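Local coordinates for protein monomethylamine methyltransferase MtmB1 (Methanosarcina barkeri, PDB 1NTH) that catalyses transfer of the methyl group of monomethylamine to the corrinoid cofactor of its partner protein MtmC, a step of methanogenesis from methylamine, at residues A94-F102 / E324-N332. Residues are numbered along the deposited sequence; the frame is centred on the assembly and turned at random. Where two conformers were deposited one is given.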
loop_
_atom_site.group_PDB
_atom_site.type_symbol
_atom_site.label_atom_id
_atom_site.label_comp_id
_atom_site.label_asym_id
_atom_site.label_seq_id
_atom_site.Cartn_x
_atom_site.Cartn_y
_atom_site.Cartn_z
ATOM N N ALA A 94 -18.718 7.022 -28.394
ATOM C CA ALA A 94 -18.764 6.021 -27.334
ATOM C C ALA A 94 -18.407 4.638 -27.874
ATOM O O ALA A 94 -17.563 3.944 -27.311
ATOM C CB ALA A 94 -20.152 5.993 -26.693
ATOM N N ILE A 95 -19.047 4.239 -28.969
ATOM C CA ILE A 95 -18.784 2.932 -29.563
ATOM C C ILE A 95 -17.338 2.792 -30.040
ATOM O O ILE A 95 -16.728 1.732 -29.885
ATOM C CB ILE A 95 -19.725 2.662 -30.760
ATOM C CG1 ILE A 95 -21.169 2.565 -30.268
ATOM C CG2 ILE A 95 -19.320 1.373 -31.471
ATOM C CD1 ILE A 95 -22.181 2.420 -31.394
ATOM N N ASN A 96 -16.792 3.865 -30.605
ATOM C CA ASN A 96 -15.425 3.839 -31.122
ATOM C C ASN A 96 -14.340 3.852 -30.053
ATOM O O ASN A 96 -13.160 3.696 -30.368
ATOM C CB ASN A 96 -15.190 5.020 -32.072
ATOM C CG ASN A 96 -15.938 4.876 -33.384
ATOM O OD1 ASN A 96 -16.103 3.770 -33.894
ATOM N ND2 ASN A 96 -16.373 5.997 -33.949
ATOM N N ASN A 97 -14.728 4.034 -28.797
ATOM C CA ASN A 97 -13.745 4.081 -27.718
ATOM C C ASN A 97 -14.155 3.271 -26.496
ATOM O O ASN A 97 -14.194 3.793 -25.384
ATOM C CB ASN A 97 -13.492 5.536 -27.310
ATOM C CG ASN A 97 -12.876 6.355 -28.430
ATOM O OD1 ASN A 97 -13.545 7.174 -29.071
ATOM N ND2 ASN A 97 -11.597 6.126 -28.683
ATOM N N VAL A 98 -14.463 1.997 -26.702
ATOM C CA VAL A 98 -14.860 1.140 -25.597
ATOM C C VAL A 98 -13.628 0.489 -24.987
ATOM O O VAL A 98 -12.573 0.430 -25.619
ATOM C CB VAL A 98 -15.838 0.035 -26.062
ATOM C CG1 VAL A 98 -17.128 0.670 -26.569
ATOM C CG2 VAL A 98 -15.198 -0.812 -27.153
ATOM N N GLN A 99 -13.762 0.009 -23.755
ATOM C CA GLN A 99 -12.653 -0.655 -23.082
ATOM C C GLN A 99 -12.366 -1.947 -23.839
ATOM O O GLN A 99 -13.275 -2.730 -24.115
ATOM C CB GLN A 99 -13.018 -0.942 -21.625
ATOM C CG GLN A 99 -11.904 -1.595 -20.822
ATOM C CD GLN A 99 -11.830 -1.075 -19.399
ATOM O OE1 GLN A 99 -12.809 -0.550 -18.865
ATOM N NE2 GLN A 99 -10.667 -1.228 -18.773
ATOM N N LYS A 100 -11.096 -2.163 -24.176
ATOM C CA LYS A 100 -10.691 -3.333 -24.947
ATOM C C LYS A 100 -10.573 -4.611 -24.132
ATOM O O LYS A 100 -10.955 -5.688 -24.591
ATOM C CB LYS A 100 -9.352 -3.062 -25.636
ATOM C CG LYS A 100 -9.369 -1.907 -26.620
ATOM C CD LYS A 100 -10.302 -2.180 -27.782
ATOM C CE LYS A 100 -10.209 -1.076 -28.818
ATOM N NZ LYS A 100 -11.118 -1.304 -29.973
ATOM N N GLU A 101 -10.032 -4.487 -22.926
ATOM C CA GLU A 101 -9.848 -5.637 -22.051
ATOM C C GLU A 101 -9.606 -5.133 -20.638
ATOM O O GLU A 101 -9.405 -3.938 -20.419
ATOM C CB GLU A 101 -8.638 -6.456 -22.514
ATOM C CG GLU A 101 -7.305 -5.737 -22.340
ATOM C CD GLU A 101 -6.124 -6.555 -22.843
ATOM O OE1 GLU A 101 -5.838 -6.515 -24.059
ATOM O OE2 GLU A 101 -5.485 -7.246 -22.022
ATOM N N PHE A 102 -9.643 -6.042 -19.673
ATOM C CA PHE A 102 -9.389 -5.668 -18.291
ATOM C C PHE A 102 -9.117 -6.903 -17.453
ATOM O O PHE A 102 -9.321 -8.031 -17.905
ATOM C CB PHE A 102 -10.561 -4.855 -17.707
ATOM C CG PHE A 102 -11.890 -5.557 -17.751
ATOM C CD1 PHE A 102 -12.246 -6.472 -16.768
ATOM C CD2 PHE A 102 -12.791 -5.296 -18.780
ATOM C CE1 PHE A 102 -13.486 -7.117 -16.806
ATOM C CE2 PHE A 102 -14.029 -5.935 -18.830
ATOM C CZ PHE A 102 -14.376 -6.848 -17.841
ATOM N N GLU A 324 -19.737 -8.802 -33.659
ATOM C CA GLU A 324 -19.352 -8.591 -35.045
ATOM C C GLU A 324 -19.043 -7.141 -35.401
ATOM O O GLU A 324 -18.061 -6.867 -36.093
ATOM C CB GLU A 324 -20.456 -9.109 -35.974
ATOM C CG GLU A 324 -20.202 -8.839 -37.455
ATOM C CD GLU A 324 -19.131 -9.739 -38.045
ATOM O OE1 GLU A 324 -18.607 -9.405 -39.128
ATOM O OE2 GLU A 324 -18.823 -10.783 -37.433
ATOM N N PHE A 325 -19.862 -6.214 -34.914
ATOM C CA PHE A 325 -19.692 -4.810 -35.262
ATOM C C PHE A 325 -19.095 -3.855 -34.239
ATOM O O PHE A 325 -18.904 -2.678 -34.545
ATOM C CB PHE A 325 -21.029 -4.257 -35.764
ATOM C CG PHE A 325 -21.591 -5.033 -36.917
ATOM C CD1 PHE A 325 -22.534 -6.034 -36.706
ATOM C CD2 PHE A 325 -21.126 -4.812 -38.210
ATOM C CE1 PHE A 325 -22.998 -6.812 -37.766
ATOM C CE2 PHE A 325 -21.583 -5.583 -39.276
ATOM C CZ PHE A 325 -22.522 -6.586 -39.053
ATOM N N THR A 326 -18.809 -4.340 -33.035
ATOM C CA THR A 326 -18.209 -3.489 -32.007
ATOM C C THR A 326 -17.207 -4.297 -31.203
ATOM O O THR A 326 -17.078 -5.510 -31.384
ATOM C CB THR A 326 -19.249 -2.931 -30.999
ATOM O OG1 THR A 326 -19.577 -3.943 -30.039
ATOM C CG2 THR A 326 -20.518 -2.490 -31.713
ATOM N N ASP A 327 -16.506 -3.610 -30.308
ATOM C CA ASP A 327 -15.531 -4.250 -29.443
ATOM C C ASP A 327 -16.048 -4.236 -28.007
ATOM O O ASP A 327 -15.289 -4.420 -27.058
ATOM C CB ASP A 327 -14.192 -3.518 -29.541
ATOM C CG ASP A 327 -13.489 -3.775 -30.861
ATOM O OD1 ASP A 327 -12.690 -2.918 -31.286
ATOM O OD2 ASP A 327 -13.727 -4.842 -31.466
ATOM N N ILE A 328 -17.352 -4.022 -27.856
ATOM C CA ILE A 328 -17.979 -3.989 -26.538
ATOM C C ILE A 328 -17.891 -5.346 -25.847
ATOM O O ILE A 328 -18.308 -6.359 -26.404
ATOM C CB ILE A 328 -19.475 -3.591 -26.643
ATOM C CG1 ILE A 328 -19.593 -2.162 -27.180
ATOM C CG2 ILE A 328 -20.147 -3.698 -25.273
ATOM C CD1 ILE A 328 -21.032 -1.719 -27.445
ATOM N N LEU A 329 -17.347 -5.363 -24.634
ATOM C CA LEU A 329 -17.233 -6.602 -23.867
ATOM C C LEU A 329 -18.575 -6.849 -23.184
ATOM O O LEU A 329 -19.184 -5.916 -22.658
ATOM C CB LEU A 329 -16.116 -6.477 -22.825
ATOM C CG LEU A 329 -14.718 -6.262 -23.420
ATOM C CD1 LEU A 329 -13.736 -5.892 -22.305
ATOM C CD2 LEU A 329 -14.271 -7.521 -24.150
ATOM N N SER A 330 -19.041 -8.094 -23.186
ATOM C CA SER A 330 -20.341 -8.380 -22.582
ATOM C C SER A 330 -20.473 -9.741 -21.915
ATOM O O SER A 330 -19.610 -10.608 -22.032
ATOM C CB SER A 330 -21.433 -8.258 -23.644
ATOM O OG SER A 330 -21.377 -9.358 -24.533
ATOM N N GLY A 331 -21.584 -9.916 -21.211
ATOM C CA GLY A 331 -21.840 -11.173 -20.542
ATOM C C GLY A 331 -23.336 -11.391 -20.494
ATOM O O GLY A 331 -24.101 -10.528 -20.930
ATOM N N ASN A 332 -23.756 -12.542 -19.986
ATOM C CA ASN A 332 -25.181 -12.836 -19.862
ATOM C C ASN A 332 -25.411 -13.463 -18.492
ATOM O O ASN A 332 -24.533 -14.153 -17.963
ATOM C CB ASN A 332 -25.642 -13.778 -20.981
ATOM C CG ASN A 332 -27.150 -13.717 -21.205
ATOM O OD1 ASN A 332 -27.842 -12.891 -20.606
ATOM N ND2 ASN A 332 -27.661 -14.585 -22.071
HETATM O O HOH W 1 -16.343 -0.799 -30.859
HETATM O O HOH W 2 -16.034 -2.964 -23.465
HETATM O O HOH W 3 -12.775 -5.525 -26.905
#
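In the modelled conformer of Lys100, a bend at its second torsion (chi2 -63°) and an Asp327 carboxylate set anti to its own carbonyl carbon (chi1 -73°) bring NZ of Lys100 to 2.6 Å from OD1 of Asp327. This salt bridge reaches OD1 on the anti side, 25° out of the carboxylate plane; Lys115 takes OD2 and the carbonyl of Thr326. Next to the ion pair, the two methyls of Val98 touch different residues: CG2 rests on the Asp327 backbone, 3.6 Å from O, while CG1 meets Ile328 CG1 at 3.8 Å, the side chains crossing nearly at right angles. Leu329 and Phe102 pass each other in opposite directions, with Leu329 CD1 oblique to the ring, 3.5 Å from CE2. Thr326 OG1 accepts from Ile328 N (3.1 Å), an ST turn between helix 309-325 and strand 330-333, and also hydrogen-bonds to the carbonyl of Ile322. Backbone to backbone, the two loops meet through three waters, linking Ile95 O to Asp327 N, Gln99 O to Leu329 N, and Lys100 O to Asp327 O, while side chains make the direct contacts. Lys115, joined by Lys100 in this conformer, would probably favour the carboxylate form of Asp327.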